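Local coordinates for protein beta-L-arabinobiosidase (Bacteroides thetaiotaomicron, PDB 5MQR) that probably hydrolyses glycosidic bonds in complex plant pectin, using a chain that joins a sialidase-like beta-propeller to a second, helical glycoside hydrolase-like region, at residues P200-Y205 with D216-K221; E639-A644 with F695-S700. All blocks are in the same frame, centred on the assembly; numbering follows the deposited sequence.

Contact 1 (P200-Y205 with D216-K221); sequences PIYFIY and DYPYFK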
loop_
_atom_site.group_PDB
_atom_site.type_symbol
_atom_site.label_atom_id
_atom_site.label_comp_id
_atom_site.label_asym_id
_atom_site.label_seq_id
_atom_site.Cartn_x
_atom_site.Cartn_y
_atom_site.Cartn_z
ATOM N N PRO A 200 44.825 10.265 16.047
ATOM C CA PRO A 200 44.938 10.833 17.387
ATOM C C PRO A 200 43.760 11.739 17.738
ATOM O O PRO A 200 43.037 12.203 16.851
ATOM C CB PRO A 200 46.276 11.595 17.365
ATOM C CG PRO A 200 46.990 11.151 16.116
ATOM C CD PRO A 200 45.924 10.700 15.160
ATOM N N ILE A 201 43.545 11.908 19.040
ATOM C CA ILE A 201 42.520 12.790 19.549
ATOM C C ILE A 201 43.025 14.228 19.534
ATOM O O ILE A 201 44.133 14.501 19.982
ATOM C CB ILE A 201 42.091 12.425 20.987
ATOM C CG1 ILE A 201 41.523 11.001 21.021
ATOM C CG2 ILE A 201 41.033 13.422 21.489
ATOM C CD1 ILE A 201 41.374 10.435 22.409
ATOM N N TYR A 202 42.200 15.131 19.013
ATOM C CA TYR A 202 42.461 16.551 19.117
ATOM C C TYR A 202 41.229 17.302 19.633
ATOM O O TYR A 202 40.095 16.836 19.507
ATOM C CB TYR A 202 42.850 17.142 17.766
ATOM C CG TYR A 202 44.046 16.514 17.096
ATOM C CD1 TYR A 202 43.901 15.391 16.267
ATOM C CD2 TYR A 202 45.315 17.062 17.234
ATOM C CE1 TYR A 202 44.999 14.816 15.634
ATOM C CE2 TYR A 202 46.407 16.496 16.604
ATOM C CZ TYR A 202 46.242 15.376 15.807
ATOM O OH TYR A 202 47.328 14.829 15.185
ATOM N N PHE A 203 41.483 18.475 20.196
ATOM C CA PHE A 203 40.441 19.428 20.481
ATOM C C PHE A 203 40.099 20.232 19.231
ATOM O O PHE A 203 40.979 20.736 18.527
ATOM C CB PHE A 203 40.862 20.390 21.581
ATOM C CG PHE A 203 40.617 19.870 22.953
ATOM C CD1 PHE A 203 39.399 20.087 23.575
ATOM C CD2 PHE A 203 41.599 19.160 23.618
ATOM C CE1 PHE A 203 39.158 19.621 24.838
ATOM C CE2 PHE A 203 41.372 18.682 24.890
ATOM C CZ PHE A 203 40.148 18.913 25.504
ATOM N N ILE A 204 38.805 20.351 18.987
ATOM C CA ILE A 204 38.271 21.202 17.942
ATOM C C ILE A 204 37.645 22.504 18.520
ATOM O O ILE A 204 37.538 23.510 17.807
ATOM C CB ILE A 204 37.270 20.407 17.070
ATOM C CG1 ILE A 204 36.949 21.162 15.773
ATOM C CG2 ILE A 204 35.984 20.106 17.820
ATOM C CD1 ILE A 204 36.191 20.349 14.729
ATOM N N TYR A 205 37.235 22.485 19.792
ATOM C CA TYR A 205 36.662 23.657 20.448
ATOM C C TYR A 205 37.055 23.670 21.928
ATOM O O TYR A 205 37.013 22.632 22.594
ATOM C CB TYR A 205 35.137 23.635 20.301
ATOM C CG TYR A 205 34.432 24.751 21.037
ATOM C CD1 TYR A 205 34.213 25.993 20.425
ATOM C CD2 TYR A 205 33.990 24.570 22.357
ATOM C CE1 TYR A 205 33.558 27.023 21.100
ATOM C CE2 TYR A 205 33.337 25.592 23.053
ATOM C CZ TYR A 205 33.114 26.823 22.427
ATOM O OH TYR A 205 32.466 27.838 23.131
ATOM N N ASP A 216 44.830 18.361 27.568
ATOM C CA ASP A 216 45.638 17.140 27.486
ATOM C C ASP A 216 45.659 16.466 26.115
ATOM O O ASP A 216 46.182 15.371 25.985
ATOM C CB ASP A 216 45.147 16.147 28.544
ATOM C CG ASP A 216 45.292 16.681 29.960
ATOM O OD1 ASP A 216 46.266 17.410 30.223
ATOM O OD2 ASP A 216 44.443 16.366 30.817
ATOM N N TYR A 217 45.079 17.106 25.104
ATOM C CA TYR A 217 45.216 16.672 23.715
ATOM C C TYR A 217 45.507 17.916 22.884
ATOM O O TYR A 217 45.033 18.988 23.215
ATOM C CB TYR A 217 43.930 16.018 23.199
ATOM C CG TYR A 217 43.541 14.745 23.905
ATOM C CD1 TYR A 217 44.384 13.626 23.898
ATOM C CD2 TYR A 217 42.334 14.651 24.586
ATOM C CE1 TYR A 217 44.027 12.449 24.567
ATOM C CE2 TYR A 217 41.956 13.483 25.240
ATOM C CZ TYR A 217 42.799 12.381 25.239
ATOM O OH TYR A 217 42.402 11.223 25.899
ATOM N N PRO A 218 46.284 17.782 21.797
ATOM C CA PRO A 218 46.579 19.003 21.039
ATOM C C PRO A 218 45.395 19.543 20.246
ATOM O O PRO A 218 44.384 18.855 20.029
ATOM C CB PRO A 218 47.758 18.604 20.130
ATOM C CG PRO A 218 47.763 17.107 20.099
ATOM C CD PRO A 218 47.074 16.619 21.340
ATOM N N TYR A 219 45.517 20.803 19.861
ATOM C CA TYR A 219 44.535 21.456 19.009
ATOM C C TYR A 219 44.594 20.859 17.599
ATOM O O TYR A 219 45.665 20.509 17.107
ATOM C CB TYR A 219 44.821 22.946 18.986
ATOM C CG TYR A 219 43.804 23.805 18.286
ATOM C CD1 TYR A 219 42.473 23.790 18.661
ATOM C CD2 TYR A 219 44.202 24.681 17.289
ATOM C CE1 TYR A 219 41.553 24.601 18.033
ATOM C CE2 TYR A 219 43.299 25.501 16.658
ATOM C CZ TYR A 219 41.983 25.463 17.027
ATOM O OH TYR A 219 41.105 26.282 16.366
ATOM N N PHE A 220 43.442 20.740 16.960
ATOM C CA PHE A 220 43.352 20.005 15.701
ATOM C C PHE A 220 44.266 20.555 14.597
ATOM O O PHE A 220 44.717 19.800 13.756
ATOM C CB PHE A 220 41.899 19.893 15.209
ATOM C CG PHE A 220 41.372 21.130 14.520
ATOM C CD1 PHE A 220 40.794 22.162 15.250
ATOM C CD2 PHE A 220 41.421 21.242 13.128
ATOM C CE1 PHE A 220 40.300 23.294 14.618
ATOM C CE2 PHE A 220 40.913 22.366 12.480
ATOM C CZ PHE A 220 40.360 23.400 13.226
ATOM N N LYS A 221 44.552 21.854 14.623
ATOM C CA LYS A 221 45.415 22.450 13.627
ATOM C C LYS A 221 46.877 22.000 13.744
ATOM O O LYS A 221 47.663 22.301 12.864
ATOM C CB LYS A 221 45.326 23.983 13.664
ATOM C CG LYS A 221 43.975 24.560 13.220
ATOM C CD LYS A 221 44.121 26.035 12.816
ATOM C CE LYS A 221 42.974 26.939 13.266
ATOM N NZ LYS A 221 41.946 27.195 12.239
#
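Ile201 lies over a face of the Tyr217 ring, where a loop packs along the outermost strand (202-206) of a four-stranded antiparallel blade in the beta-propeller region. The evidence is a CH-pi contact: Ile201 CG2 stands 3.8 Å from the centroid of the Tyr217 ring and 19° off its normal. The other branch runs along the same ring, Ile201 CD1 approaching Tyr217 OH at 3.7 Å. Phe203 crosses Tyr217 at about a right angle and turns its own ring edge to the loop, with CD2 3.5 Å from Tyr217 O. Without the ring, as with an alanine at Tyr217, Ile201 CG2 and CD1 would probably lose the aromatic surface they rest on, opening a gap there. Further along, Tyr202 CD2 meets Pro218 CG at 3.8 Å, the two side chains meeting aslant.

The backbones meet in a single bridge between Phe203 and Tyr219. Phe203 N donates to Pro218 O (2.9 Å) and Phe203 O accepts from Phe220 N (2.9 Å), the pattern of a parallel bridge, although the segments diverge by 63°. A classic beta bulge follows, Ile204 and Tyr205 both facing Arg187 of the neighbouring strand. Phe220 holds its CG between backbone N and carbonyl carbon (chi1 80°), which brings the ring alongside the strand: its CD1 lies 4.0 Å from Ile204 CG1, and Phe203 O sits in the ring plane, 3.6 Å from Phe220 CD1.

Contact 2 (E639-A644 with F695-S700); sequences ENIVQA and FLVQRS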
loop_
_atom_site.group_PDB
_atom_site.type_symbol
_atom_site.label_atom_id
_atom_site.label_comp_id
_atom_site.label_asym_id
_atom_site.label_seq_id
_atom_site.Cartn_x
_atom_site.Cartn_y
_atom_site.Cartn_z
ATOM N N GLU A 639 -37.853 1.094 -4.626
ATOM C CA GLU A 639 -37.518 -0.092 -5.395
ATOM C C GLU A 639 -38.763 -0.474 -6.216
ATOM O O GLU A 639 -39.696 -1.069 -5.695
ATOM C CB GLU A 639 -37.101 -1.200 -4.434
ATOM C CG GLU A 639 -36.566 -2.457 -5.101
ATOM C CD GLU A 639 -36.003 -3.473 -4.113
ATOM O OE1 GLU A 639 -36.368 -3.438 -2.924
ATOM O OE2 GLU A 639 -35.187 -4.330 -4.542
ATOM N N ASN A 640 -38.777 -0.118 -7.500
ATOM C CA ASN A 640 -39.979 -0.290 -8.318
ATOM C C ASN A 640 -40.257 -1.737 -8.698
ATOM O O ASN A 640 -41.441 -2.163 -8.727
ATOM C CB ASN A 640 -39.957 0.592 -9.577
ATOM C CG ASN A 640 -38.810 0.262 -10.526
ATOM O OD1 ASN A 640 -37.690 0.018 -10.085
ATOM N ND2 ASN A 640 -39.088 0.255 -11.835
ATOM N N ILE A 641 -39.194 -2.485 -8.998
ATOM C CA ILE A 641 -39.310 -3.866 -9.461
ATOM C C ILE A 641 -38.198 -4.687 -8.843
ATOM O O ILE A 641 -37.026 -4.290 -8.897
ATOM C CB ILE A 641 -39.207 -3.949 -10.997
ATOM C CG1 ILE A 641 -40.465 -3.386 -11.660
ATOM C CG2 ILE A 641 -39.028 -5.393 -11.448
ATOM C CD1 ILE A 641 -40.340 -3.175 -13.163
ATOM N N VAL A 642 -38.567 -5.825 -8.259
ATOM C CA VAL A 642 -37.625 -6.729 -7.600
ATOM C C VAL A 642 -37.449 -7.994 -8.424
ATOM O O VAL A 642 -38.423 -8.657 -8.731
ATOM C CB VAL A 642 -38.136 -7.127 -6.203
ATOM C CG1 VAL A 642 -37.174 -8.111 -5.522
ATOM C CG2 VAL A 642 -38.349 -5.876 -5.340
ATOM N N GLN A 643 -36.210 -8.336 -8.768
ATOM C CA GLN A 643 -35.931 -9.586 -9.460
ATOM C C GLN A 643 -35.148 -10.504 -8.518
ATOM O O GLN A 643 -35.516 -10.594 -7.339
ATOM C CB GLN A 643 -35.328 -9.298 -10.832
ATOM C CG GLN A 643 -36.339 -8.567 -11.728
ATOM C CD GLN A 643 -36.021 -8.616 -13.214
ATOM O OE1 GLN A 643 -36.916 -8.839 -14.020
ATOM N NE2 GLN A 643 -34.748 -8.384 -13.595
ATOM N N ALA A 644 -34.110 -11.198 -8.965
ATOM C CA ALA A 644 -33.501 -12.241 -8.125
ATOM C C ALA A 644 -32.800 -11.706 -6.875
ATOM O O ALA A 644 -32.696 -12.405 -5.897
ATOM C CB ALA A 644 -32.515 -13.072 -8.934
ATOM N N PHE A 695 -34.792 -4.138 -20.065
ATOM C CA PHE A 695 -35.834 -3.381 -19.374
ATOM C C PHE A 695 -36.278 -4.208 -18.180
ATOM O O PHE A 695 -36.475 -5.428 -18.316
ATOM C CB PHE A 695 -37.076 -3.214 -20.245
ATOM C CG PHE A 695 -36.987 -2.119 -21.275
ATOM C CD1 PHE A 695 -37.273 -0.812 -20.934
ATOM C CD2 PHE A 695 -36.691 -2.412 -22.590
ATOM C CE1 PHE A 695 -37.245 0.200 -21.883
ATOM C CE2 PHE A 695 -36.650 -1.418 -23.549
ATOM C CZ PHE A 695 -36.935 -0.103 -23.194
ATOM N N LEU A 696 -36.482 -3.563 -17.033
ATOM C CA LEU A 696 -37.124 -4.234 -15.884
ATOM C C LEU A 696 -38.626 -4.411 -16.131
ATOM O O LEU A 696 -39.169 -5.471 -15.856
ATOM C CB LEU A 696 -36.910 -3.484 -14.572
ATOM C CG LEU A 696 -35.466 -3.321 -14.114
ATOM C CD1 LEU A 696 -35.454 -2.499 -12.833
ATOM C CD2 LEU A 696 -34.791 -4.656 -13.876
ATOM N N VAL A 697 -39.271 -3.376 -16.666
ATOM C CA VAL A 697 -40.677 -3.463 -17.039
ATOM C C VAL A 697 -40.918 -4.498 -18.153
ATOM O O VAL A 697 -40.024 -4.791 -18.957
ATOM C CB VAL A 697 -41.275 -2.096 -17.470
ATOM C CG1 VAL A 697 -41.157 -1.056 -16.348
ATOM C CG2 VAL A 697 -40.665 -1.618 -18.789
ATOM N N GLN A 698 -42.128 -5.057 -18.159
ATOM C CA GLN A 698 -42.499 -6.144 -19.062
ATOM C C GLN A 698 -42.669 -5.604 -20.473
ATOM O O GLN A 698 -43.598 -4.851 -20.718
ATOM C CB GLN A 698 -43.823 -6.784 -18.615
ATOM C CG GLN A 698 -44.381 -7.864 -19.542
ATOM C CD GLN A 698 -43.599 -9.145 -19.433
ATOM O OE1 GLN A 698 -42.891 -9.564 -20.379
ATOM N NE2 GLN A 698 -43.693 -9.777 -18.258
ATOM N N ARG A 699 -41.818 -6.013 -21.406
ATOM C CA ARG A 699 -41.948 -5.556 -22.804
ATOM C C ARG A 699 -42.740 -6.558 -23.664
ATOM O O ARG A 699 -42.600 -7.760 -23.506
ATOM C CB ARG A 699 -40.571 -5.261 -23.401
ATOM C CG ARG A 699 -39.745 -4.317 -22.527
ATOM C CD ARG A 699 -40.287 -2.901 -22.533
ATOM N NE ARG A 699 -39.960 -2.218 -23.776
ATOM C CZ ARG A 699 -40.562 -1.119 -24.237
ATOM N NH1 ARG A 699 -41.572 -0.548 -23.586
ATOM N NH2 ARG A 699 -40.156 -0.588 -25.376
ATOM N N SER A 700 -43.547 -6.041 -24.578
ATOM C CA SER A 700 -44.436 -6.881 -25.408
ATOM C C SER A 700 -43.710 -7.667 -26.518
ATOM O O SER A 700 -44.294 -8.585 -27.096
ATOM C CB SER A 700 -45.518 -6.020 -26.060
ATOM O OG SER A 700 -44.925 -5.150 -27.003
HETATM O O HOH W 1 -37.897 -7.753 -16.217
#
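Ile641 reaches with its terminal methyl into the bend at Leu696 and Val697, joining two irregular loops at the surface of the helical region, which is consistent with a six-hairpin glycosidase fold. Only 233 Å² is buried in all, and the nearest CA atoms, those of Ile641 and Leu696, are 6.8 Å apart, so the backbones do not pair, and the join runs through side chains reaching the other loop and a water.

The apolar part centres on one atom. Ile641 CD1 lies 3.7 Å from Leu696 CB and 3.9 Å from Val697 CG1, and it also touches the main chain between them, 3.6 Å from Leu696 C. Ile641 CG1 is anti to its carbonyl carbon (chi1 -72°) and the chain is extended beyond it (chi2 169°), which carries CD1 across to the other loop. Leu696 in turn sends CD2 to the amide of Gln643, meeting NE2 at 3.7 Å.

The polar part holds that amide at both ends. Gln643 NE2 is hydrogen-bonded to Lys681 O and Thr693 OG1, outside the two loops, which should fix the rotation of the group, while OE1 has a weak bond from Lys684 NZ. Asn640, whose OD1 is a distant neighbour of Leu696, has its ND2 bound to Glu1011. Between the loops a single water completes the join, 2.6 Å from Gln643 OE1 and 2.6 Å from Leu696 O.

Overall arrangement
Contact 1 comes first along the chain and closes a short loop: the chain leaves the edge strand 202-206 and returns alongside it within ten intervening residues, before helix 226-236, all within the N-terminal propeller region. The chain then completes further four-stranded sheets and the strands of the sialidase-like CBM region before helix 627-636 leads into contact 2. That contact spans a longer excursion of fifty residues, including helices 647-657 and 666-680, and ties its two ends together at the surface of the helical region. The contacts follow in series, neither nested nor crossed. Their centres are about 92 Å apart, on opposite sides of the chain's centre.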